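Local coordinates for tyrosine-protein kinase receptor torso (Bombyx mori, PDB 5AOQ), which serves as the receptor tyrosine kinase for prothoracicotropic hormone, whose binding activates MAPK signalling to ERK and helps initiate metamorphosis, at residues 79-91 / 111-125. Sequence-based numbering, arbitrary orientation.
Sequences SEHWQLFILMEHD and ITTANKEYQIWSTYL
Leu87 fits between Ile120 and Tyr118: its CD2 meets Ile120 CG1 at 3.6 Å, the two side chains running alongside and pointing the same way. Leu87 CB sits in the angle between Tyr118 CB and Tyr118 CD1, 3.9 Å from each. On the face shared by Leu87 and Ile120, the CD2-CE2 side of the Phe85 ring rests against Ser122, Phe85 CE2 lying 3.4 Å from Ser122 CB. The opposite face carries Ile86 and Met88 around Trp121. With chi1 at 59°, Ile86 CG1 is wedged between its own backbone N and carbonyl carbon, and it packs 3.6 Å from Trp121 CB; the Met88 and Trp121 side chains cross at about a right angle, Met88 CG 3.8 Å from Trp121 CD1. Strands 83-88 and 118-124 are antiparallel central neighbours in a four-stranded sheet of the first fibronectin type III domain, and paired backbone bonds at Leu84-Thr123, Ile86-Trp121 and Met88-Gln119 fix the register. Near the last pair, extended Lys116 crosses Glu89 obliquely, NZ reaching the syn lone pair of Glu89 OE2 at 2.6 Å in a salt bridge. An alanine in place of Glu89 would probably leave the Lys116 ammonium without this mate. Tyr118 OH hydrogen-bonds to the backbone O of poorly ordered Thr113, 3.1 Å away.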
# COMPACT_ATOMS: atom_id res chain seq x y z
N SER A 79 -17.79 16.73 -21.55
CA SER A 79 -17.62 18.14 -21.22
C SER A 79 -16.17 18.59 -21.42
O SER A 79 -15.23 17.84 -21.15
CB SER A 79 -18.05 18.42 -19.78
OG SER A 79 -17.82 19.77 -19.43
N GLU A 80 -16.02 19.82 -21.90
CA GLU A 80 -14.70 20.41 -22.10
C GLU A 80 -14.00 20.66 -20.77
O GLU A 80 -12.77 20.72 -20.70
CB GLU A 80 -14.83 21.72 -22.88
CG GLU A 80 -15.70 22.77 -22.21
CD GLU A 80 -15.86 24.02 -23.04
OE1 GLU A 80 -15.31 24.07 -24.16
OE2 GLU A 80 -16.53 24.97 -22.57
N HIS A 81 -14.79 20.81 -19.71
CA HIS A 81 -14.26 21.09 -18.38
C HIS A 81 -14.17 19.82 -17.53
O HIS A 81 -14.75 18.79 -17.88
CB HIS A 81 -15.13 22.11 -17.65
CG HIS A 81 -15.54 23.28 -18.50
ND1 HIS A 81 -14.67 24.28 -18.86
CD2 HIS A 81 -16.74 23.61 -19.04
CE1 HIS A 81 -15.30 25.17 -19.60
NE2 HIS A 81 -16.56 24.79 -19.73
N TRP A 82 -13.43 19.91 -16.43
CA TRP A 82 -13.41 18.84 -15.44
C TRP A 82 -14.80 18.68 -14.84
O TRP A 82 -15.59 19.63 -14.85
CB TRP A 82 -12.40 19.13 -14.34
CG TRP A 82 -11.02 18.64 -14.61
CD1 TRP A 82 -10.05 19.28 -15.32
CD2 TRP A 82 -10.45 17.41 -14.17
NE1 TRP A 82 -8.91 18.51 -15.36
CE2 TRP A 82 -9.13 17.36 -14.65
CE3 TRP A 82 -10.93 16.33 -13.41
CZ2 TRP A 82 -8.28 16.28 -14.41
CZ3 TRP A 82 -10.09 15.27 -13.16
CH2 TRP A 82 -8.78 15.25 -13.66
N GLN A 83 -15.10 17.49 -14.33
CA GLN A 83 -16.37 17.28 -13.64
C GLN A 83 -16.17 16.63 -12.27
O GLN A 83 -15.46 15.63 -12.16
CB GLN A 83 -17.31 16.43 -14.49
CG GLN A 83 -17.63 17.04 -15.85
CD GLN A 83 -18.67 16.24 -16.61
OE1 GLN A 83 -18.46 15.86 -17.76
NE2 GLN A 83 -19.80 15.98 -15.97
N LEU A 84 -16.80 17.20 -11.26
CA LEU A 84 -16.76 16.67 -9.90
C LEU A 84 -18.10 16.04 -9.53
O LEU A 84 -19.16 16.60 -9.82
CB LEU A 84 -16.40 17.77 -8.90
CG LEU A 84 -16.50 17.40 -7.41
CD1 LEU A 84 -15.55 16.26 -7.05
CD2 LEU A 84 -16.22 18.62 -6.55
N PHE A 85 -18.03 14.87 -8.90
CA PHE A 85 -19.22 14.14 -8.48
C PHE A 85 -19.12 13.71 -7.03
O PHE A 85 -18.05 13.30 -6.58
CB PHE A 85 -19.43 12.92 -9.37
CG PHE A 85 -19.58 13.26 -10.82
CD1 PHE A 85 -18.47 13.51 -11.60
CD2 PHE A 85 -20.83 13.37 -11.39
CE1 PHE A 85 -18.60 13.84 -12.92
CE2 PHE A 85 -20.97 13.69 -12.72
CZ PHE A 85 -19.85 13.93 -13.48
N ILE A 86 -20.23 13.81 -6.30
CA ILE A 86 -20.27 13.40 -4.90
C ILE A 86 -21.53 12.60 -4.57
O ILE A 86 -22.57 12.76 -5.22
CB ILE A 86 -20.20 14.62 -3.96
CG1 ILE A 86 -21.38 15.56 -4.23
CG2 ILE A 86 -18.87 15.35 -4.13
CD1 ILE A 86 -21.51 16.70 -3.25
N LEU A 87 -21.42 11.75 -3.55
CA LEU A 87 -22.55 11.00 -3.02
C LEU A 87 -22.99 11.58 -1.68
O LEU A 87 -22.17 11.74 -0.77
CB LEU A 87 -22.18 9.52 -2.84
CG LEU A 87 -21.90 8.70 -4.10
CD1 LEU A 87 -21.51 7.28 -3.72
CD2 LEU A 87 -23.10 8.69 -5.04
N MET A 88 -24.28 11.88 -1.56
CA MET A 88 -24.81 12.57 -0.39
C MET A 88 -25.78 11.72 0.43
O MET A 88 -26.71 11.12 -0.11
CB MET A 88 -25.50 13.86 -0.80
CG MET A 88 -24.56 15.04 -0.87
SD MET A 88 -23.90 15.44 0.76
CE MET A 88 -22.31 16.12 0.31
N GLU A 89 -25.53 11.70 1.74
CA GLU A 89 -26.32 10.94 2.70
C GLU A 89 -27.06 11.92 3.63
O GLU A 89 -26.83 13.12 3.58
CB GLU A 89 -25.40 10.00 3.48
CG GLU A 89 -25.87 9.56 4.86
CD GLU A 89 -24.89 8.63 5.55
OE1 GLU A 89 -23.79 8.42 5.01
OE2 GLU A 89 -25.23 8.12 6.64
N HIS A 90 -27.97 11.40 4.45
CA HIS A 90 -28.68 12.21 5.44
C HIS A 90 -27.82 12.56 6.65
O HIS A 90 -27.67 13.73 7.01
CB HIS A 90 -29.94 11.49 5.91
CG HIS A 90 -30.60 12.14 7.09
ND1 HIS A 90 -30.27 11.84 8.39
CD2 HIS A 90 -31.58 13.08 7.16
CE1 HIS A 90 -31.01 12.57 9.21
NE2 HIS A 90 -31.81 13.32 8.49
N ASP A 91 -27.25 11.53 7.28
CA ASP A 91 -26.48 11.70 8.51
C ASP A 91 -25.30 12.65 8.30
O ASP A 91 -25.13 13.61 9.05
CB ASP A 91 -25.98 10.35 9.01
CG ASP A 91 -27.11 9.37 9.29
OD1 ASP A 91 -28.15 9.80 9.82
OD2 ASP A 91 -26.95 8.17 8.98
N ILE A 111 -17.37 5.07 -4.96
CA ILE A 111 -17.31 3.95 -4.03
C ILE A 111 -18.32 4.16 -2.90
O ILE A 111 -18.55 5.28 -2.47
CB ILE A 111 -15.89 3.78 -3.44
CG1 ILE A 111 -14.88 3.52 -4.56
CG2 ILE A 111 -15.85 2.63 -2.45
CD1 ILE A 111 -14.28 4.77 -5.17
N THR A 112 -18.91 3.06 -2.43
CA THR A 112 -19.89 3.11 -1.35
C THR A 112 -19.39 2.43 -0.08
O THR A 112 -18.68 1.42 -0.14
CB THR A 112 -21.21 2.44 -1.78
OG1 THR A 112 -21.75 3.15 -2.91
CG2 THR A 112 -22.23 2.45 -0.65
N THR A 113 -19.79 2.99 1.06
CA THR A 113 -19.47 2.43 2.37
C THR A 113 -20.76 2.03 3.07
O THR A 113 -21.61 2.87 3.37
CB THR A 113 -18.70 3.44 3.24
OG1 THR A 113 -17.52 3.87 2.55
CG2 THR A 113 -18.31 2.82 4.57
N ALA A 114 -20.91 0.73 3.33
CA ALA A 114 -22.09 0.17 3.99
C ALA A 114 -23.37 0.37 3.17
O ALA A 114 -23.39 1.10 2.18
CB ALA A 114 -22.25 0.77 5.38
N ASN A 115 -24.44 -0.29 3.61
CA ASN A 115 -25.74 -0.19 2.96
C ASN A 115 -26.48 1.09 3.32
O ASN A 115 -27.24 1.12 4.29
CB ASN A 115 -26.60 -1.41 3.32
CG ASN A 115 -27.99 -1.34 2.71
OD1 ASN A 115 -28.16 -0.85 1.59
ND2 ASN A 115 -28.98 -1.83 3.44
N LYS A 116 -26.25 2.14 2.54
CA LYS A 116 -26.88 3.43 2.78
C LYS A 116 -27.41 4.03 1.48
O LYS A 116 -26.84 3.82 0.41
CB LYS A 116 -25.89 4.41 3.41
CG LYS A 116 -25.50 4.08 4.84
CD LYS A 116 -24.62 5.18 5.41
CE LYS A 116 -24.42 5.03 6.91
NZ LYS A 116 -23.67 6.17 7.49
N GLU A 117 -28.51 4.77 1.58
CA GLU A 117 -29.01 5.54 0.45
C GLU A 117 -28.14 6.78 0.26
O GLU A 117 -27.80 7.46 1.23
CB GLU A 117 -30.46 5.96 0.66
CG GLU A 117 -31.49 4.93 0.21
CD GLU A 117 -32.86 5.53 0.00
OE1 GLU A 117 -33.13 6.63 0.54
OE2 GLU A 117 -33.69 4.91 -0.71
N TYR A 118 -27.78 7.05 -0.99
CA TYR A 118 -27.02 8.25 -1.32
C TYR A 118 -27.71 8.99 -2.46
O TYR A 118 -28.56 8.43 -3.15
CB TYR A 118 -25.59 7.91 -1.72
CG TYR A 118 -24.75 7.33 -0.61
CD1 TYR A 118 -24.04 8.15 0.26
CD2 TYR A 118 -24.66 5.96 -0.42
CE1 TYR A 118 -23.27 7.63 1.27
CE2 TYR A 118 -23.90 5.42 0.59
CZ TYR A 118 -23.20 6.26 1.44
OH TYR A 118 -22.44 5.73 2.45
N GLN A 119 -27.35 10.26 -2.63
CA GLN A 119 -27.77 11.02 -3.80
C GLN A 119 -26.56 11.59 -4.51
O GLN A 119 -25.68 12.19 -3.89
CB GLN A 119 -28.73 12.14 -3.41
CG GLN A 119 -29.36 12.83 -4.62
CD GLN A 119 -30.34 13.92 -4.23
OE1 GLN A 119 -30.28 14.47 -3.13
NE2 GLN A 119 -31.26 14.22 -5.14
N ILE A 120 -26.52 11.40 -5.83
CA ILE A 120 -25.41 11.88 -6.63
C ILE A 120 -25.57 13.37 -6.90
O ILE A 120 -26.67 13.83 -7.21
CB ILE A 120 -25.31 11.13 -7.98
CG1 ILE A 120 -25.32 9.61 -7.75
CG2 ILE A 120 -24.05 11.56 -8.73
CD1 ILE A 120 -25.44 8.80 -9.03
N TRP A 121 -24.48 14.12 -6.77
CA TRP A 121 -24.46 15.53 -7.14
C TRP A 121 -23.23 15.83 -7.98
O TRP A 121 -22.12 15.42 -7.64
CB TRP A 121 -24.49 16.41 -5.89
CG TRP A 121 -25.80 16.39 -5.16
CD1 TRP A 121 -26.20 15.47 -4.24
CD2 TRP A 121 -26.87 17.33 -5.30
NE1 TRP A 121 -27.46 15.78 -3.79
CE2 TRP A 121 -27.90 16.92 -4.42
CE3 TRP A 121 -27.06 18.48 -6.07
CZ2 TRP A 121 -29.10 17.61 -4.30
CZ3 TRP A 121 -28.25 19.17 -5.95
CH2 TRP A 121 -29.26 18.73 -5.07
N SER A 122 -23.45 16.54 -9.09
CA SER A 122 -22.41 16.80 -10.08
C SER A 122 -22.06 18.28 -10.20
O SER A 122 -22.89 19.15 -9.90
CB SER A 122 -22.84 16.26 -11.45
OG SER A 122 -23.96 16.96 -11.96
N THR A 123 -20.83 18.56 -10.64
CA THR A 123 -20.37 19.93 -10.86
C THR A 123 -19.35 20.01 -11.98
O THR A 123 -18.61 19.06 -12.22
CB THR A 123 -19.75 20.53 -9.58
OG1 THR A 123 -20.75 20.60 -8.55
CG2 THR A 123 -19.18 21.92 -9.82
N TYR A 124 -19.32 21.15 -12.67
CA TYR A 124 -18.27 21.45 -13.63
C TYR A 124 -17.22 22.38 -13.01
O TYR A 124 -17.56 23.40 -12.42
CB TYR A 124 -18.86 22.09 -14.89
CG TYR A 124 -19.83 21.20 -15.62
CD1 TYR A 124 -19.38 20.20 -16.47
CD2 TYR A 124 -21.20 21.35 -15.47
CE1 TYR A 124 -20.25 19.38 -17.14
CE2 TYR A 124 -22.09 20.53 -16.14
CZ TYR A 124 -21.61 19.54 -16.98
OH TYR A 124 -22.48 18.72 -17.65
N LEU A 125 -15.95 22.01 -13.15
CA LEU A 125 -14.86 22.78 -12.56
C LEU A 125 -14.28 23.80 -13.53
O LEU A 125 -14.22 23.56 -14.74
CB LEU A 125 -13.75 21.83 -12.10
CG LEU A 125 -13.98 21.09 -10.78
CD1 LEU A 125 -13.01 19.93 -10.64
CD2 LEU A 125 -13.83 22.05 -9.61